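PDB 3QYY: response regulator from Xanthomonas campestris pv. campestris, which probably acts as a diguanylate cyclase through its GGDEF domain, the part described here, which is caught with cyclic di-GMP and magnesium bound. Local coordinates for residues H127-C135 with R146-R154. Sequence-based numbering, arbitrary orientation.
Sequences HVSAGSAVC and RRADAAMYR
G131 of strand 128-134 lies directly against the backbone of segment 146-154 of helix 141-157, its CA 3.4 Å from M152 N, and the two axes run roughly antiparallel, at 148°, with a closest approach of only 5.5 Å. G131 has no side chain, and a CB there would collide with the helix turn in which M152 N bonds to A148 O. Against this bare backbone rests the methyl of A151, CB 3.6 Å from G131 CA. Two residues on, the A133 methyl packs on the helix backbone, CB 3.6 Å from A148 N, and touches R147 CB and A148 CB at 3.7 and 3.9 Å. Strand, helix and the parallel strand 162-165 form a beta-alpha-beta unit of the GGDEF domain, the helix covering one face of its central sheet. Toward the magnesium site, M152 has CG anti to the backbone N (chi1 178°), which puts CG 3.7 Å from S129 O; bends at chi2 and chi3 then lead the thioether away, and CE lies over the centre of one face of the Y153 ring. M152 packs near the magnesium ligand D49, while S129 OG hydrogen-bonds D51. At the other end, R147 extends past A133 to a salt bridge with E143.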
loop_
_atom_site.group_PDB
_atom_site.type_symbol
_atom_site.label_atom_id
_atom_site.label_comp_id
_atom_site.label_asym_id
_atom_site.label_seq_id
_atom_site.Cartn_x
_atom_site.Cartn_y
_atom_site.Cartn_z
ATOM N N HIS B 127 1.784 -13.073 -8.027
ATOM C CA HIS B 127 3.178 -12.770 -7.725
ATOM C C HIS B 127 3.174 -12.137 -6.340
ATOM O O HIS B 127 2.424 -11.191 -6.086
ATOM C CB HIS B 127 3.744 -11.810 -8.769
ATOM C CG HIS B 127 3.741 -12.370 -10.159
ATOM N ND1 HIS B 127 4.027 -11.608 -11.272
ATOM C CD2 HIS B 127 3.487 -13.619 -10.615
ATOM C CE1 HIS B 127 3.948 -12.363 -12.352
ATOM N NE2 HIS B 127 3.621 -13.588 -11.982
ATOM N N VAL B 128 4.006 -12.660 -5.445
ATOM C CA VAL B 128 4.041 -12.174 -4.071
ATOM C C VAL B 128 5.431 -11.925 -3.492
ATOM O O VAL B 128 6.365 -12.695 -3.730
ATOM C CB VAL B 128 3.320 -13.181 -3.138
ATOM C CG1 VAL B 128 3.370 -12.700 -1.689
ATOM C CG2 VAL B 128 1.886 -13.373 -3.598
ATOM N N SER B 129 5.547 -10.843 -2.725
ATOM C CA SER B 129 6.785 -10.489 -2.042
ATOM C C SER B 129 6.553 -10.887 -0.589
ATOM O O SER B 129 5.554 -10.486 0.012
ATOM C CB SER B 129 7.048 -8.984 -2.130
ATOM O OG SER B 129 7.426 -8.607 -3.441
ATOM N N ALA B 130 7.464 -11.672 -0.022
ATOM C CA ALA B 130 7.299 -12.124 1.352
ATOM C C ALA B 130 8.529 -11.957 2.233
ATOM O O ALA B 130 9.666 -12.011 1.758
ATOM C CB ALA B 130 6.861 -13.587 1.357
ATOM N N GLY B 131 8.275 -11.757 3.523
ATOM C CA GLY B 131 9.337 -11.607 4.502
ATOM C C GLY B 131 8.992 -12.414 5.743
ATOM O O GLY B 131 7.826 -12.467 6.152
ATOM N N SER B 132 9.987 -13.050 6.350
ATOM C CA SER B 132 9.737 -13.854 7.542
ATOM C C SER B 132 10.632 -13.491 8.723
ATOM O O SER B 132 11.708 -12.908 8.557
ATOM C CB SER B 132 9.914 -15.344 7.219
ATOM O OG SER B 132 11.254 -15.635 6.850
ATOM N N ALA B 133 10.164 -13.839 9.917
ATOM C CA ALA B 133 10.899 -13.608 11.156
ATOM C C ALA B 133 10.509 -14.728 12.121
ATOM O O ALA B 133 9.353 -15.153 12.155
ATOM C CB ALA B 133 10.543 -12.247 11.749
ATOM N N VAL B 134 11.474 -15.212 12.897
ATOM C CA VAL B 134 11.214 -16.286 13.848
ATOM C C VAL B 134 11.165 -15.761 15.279
ATOM O O VAL B 134 11.974 -14.919 15.673
ATOM C CB VAL B 134 12.297 -17.387 13.750
ATOM C CG1 VAL B 134 12.286 -18.001 12.359
ATOM C CG2 VAL B 134 13.665 -16.799 14.055
ATOM N N CYS B 135 10.206 -16.252 16.054
ATOM C CA CYS B 135 10.074 -15.820 17.436
ATOM C C CYS B 135 11.186 -16.435 18.278
ATOM O O CYS B 135 11.513 -17.613 18.134
ATOM C CB CYS B 135 8.711 -16.230 18.001
ATOM S SG CYS B 135 8.326 -15.501 19.616
ATOM N N ARG B 146 8.057 -6.075 13.098
ATOM C CA ARG B 146 9.001 -5.166 12.459
ATOM C C ARG B 146 10.043 -5.929 11.654
ATOM O O ARG B 146 10.406 -5.515 10.558
ATOM C CB ARG B 146 9.694 -4.288 13.506
ATOM C CG ARG B 146 8.740 -3.370 14.252
ATOM C CD ARG B 146 9.475 -2.380 15.143
ATOM N NE ARG B 146 8.537 -1.509 15.844
ATOM C CZ ARG B 146 8.892 -0.514 16.649
ATOM N NH1 ARG B 146 10.175 -0.255 16.863
ATOM N NH2 ARG B 146 7.961 0.219 17.244
ATOM N N ARG B 147 10.520 -7.047 12.194
ATOM C CA ARG B 147 11.520 -7.848 11.495
ATOM C C ARG B 147 10.962 -8.472 10.219
ATOM O O ARG B 147 11.589 -8.412 9.162
ATOM C CB ARG B 147 12.062 -8.946 12.417
ATOM C CG ARG B 147 12.923 -8.421 13.556
ATOM C CD ARG B 147 13.441 -9.556 14.423
ATOM N NE ARG B 147 14.310 -9.070 15.492
ATOM C CZ ARG B 147 14.916 -9.856 16.375
ATOM N NH1 ARG B 147 14.751 -11.171 16.318
ATOM N NH2 ARG B 147 15.685 -9.328 17.318
ATOM N N ALA B 148 9.781 -9.071 10.323
ATOM C CA ALA B 148 9.143 -9.699 9.169
ATOM C C ALA B 148 8.786 -8.654 8.114
ATOM O O ALA B 148 8.964 -8.878 6.918
ATOM C CB ALA B 148 7.886 -10.438 9.611
ATOM N N ASP B 149 8.282 -7.512 8.567
ATOM C CA ASP B 149 7.887 -6.430 7.665
ATOM C C ASP B 149 9.091 -5.909 6.887
ATOM O O ASP B 149 9.020 -5.710 5.674
ATOM C CB ASP B 149 7.233 -5.298 8.470
ATOM C CG ASP B 149 6.469 -4.308 7.594
ATOM O OD1 ASP B 149 5.752 -4.753 6.675
ATOM O OD2 ASP B 149 6.569 -3.085 7.836
ATOM N N ALA B 150 10.202 -5.692 7.586
ATOM C CA ALA B 150 11.414 -5.200 6.936
ATOM C C ALA B 150 11.904 -6.222 5.915
ATOM O O ALA B 150 12.391 -5.859 4.845
ATOM C CB ALA B 150 12.498 -4.932 7.974
ATOM N N ALA B 151 11.767 -7.502 6.247
ATOM C CA ALA B 151 12.196 -8.570 5.355
ATOM C C ALA B 151 11.351 -8.568 4.085
ATOM O O ALA B 151 11.866 -8.780 2.985
ATOM C CB ALA B 151 12.092 -9.923 6.063
ATOM N N MET B 152 10.050 -8.333 4.240
ATOM C CA MET B 152 9.148 -8.287 3.094
ATOM C C MET B 152 9.575 -7.155 2.157
ATOM O O MET B 152 9.643 -7.339 0.941
ATOM C CB MET B 152 7.698 -8.077 3.570
ATOM C CG MET B 152 6.660 -7.969 2.457
ATOM S SD MET B 152 6.590 -6.321 1.696
ATOM C CE MET B 152 5.587 -5.424 2.909
ATOM N N TYR B 153 9.880 -5.993 2.726
ATOM C CA TYR B 153 10.304 -4.845 1.928
ATOM C C TYR B 153 11.596 -5.114 1.159
ATOM O O TYR B 153 11.792 -4.590 0.062
ATOM C CB TYR B 153 10.462 -3.607 2.816
ATOM C CG TYR B 153 9.141 -2.963 3.177
ATOM C CD1 TYR B 153 8.319 -2.411 2.190
ATOM C CD2 TYR B 153 8.698 -2.924 4.500
ATOM C CE1 TYR B 153 7.086 -1.838 2.515
ATOM C CE2 TYR B 153 7.469 -2.354 4.833
ATOM C CZ TYR B 153 6.670 -1.813 3.839
ATOM O OH TYR B 153 5.459 -1.256 4.172
ATOM N N ARG B 154 12.479 -5.930 1.728
ATOM C CA ARG B 154 13.712 -6.262 1.030
ATOM C C ARG B 154 13.378 -7.149 -0.160
ATOM O O ARG B 154 13.966 -7.013 -1.226
ATOM C CB ARG B 154 14.697 -6.979 1.954
ATOM C CG ARG B 154 15.373 -6.058 2.953
ATOM C CD ARG B 154 16.756 -6.576 3.332
ATOM N NE ARG B 154 16.706 -7.840 4.058
ATOM C CZ ARG B 154 16.179 -7.988 5.269
ATOM N NH1 ARG B 154 15.651 -6.946 5.900
ATOM N NH2 ARG B 154 16.183 -9.180 5.853
#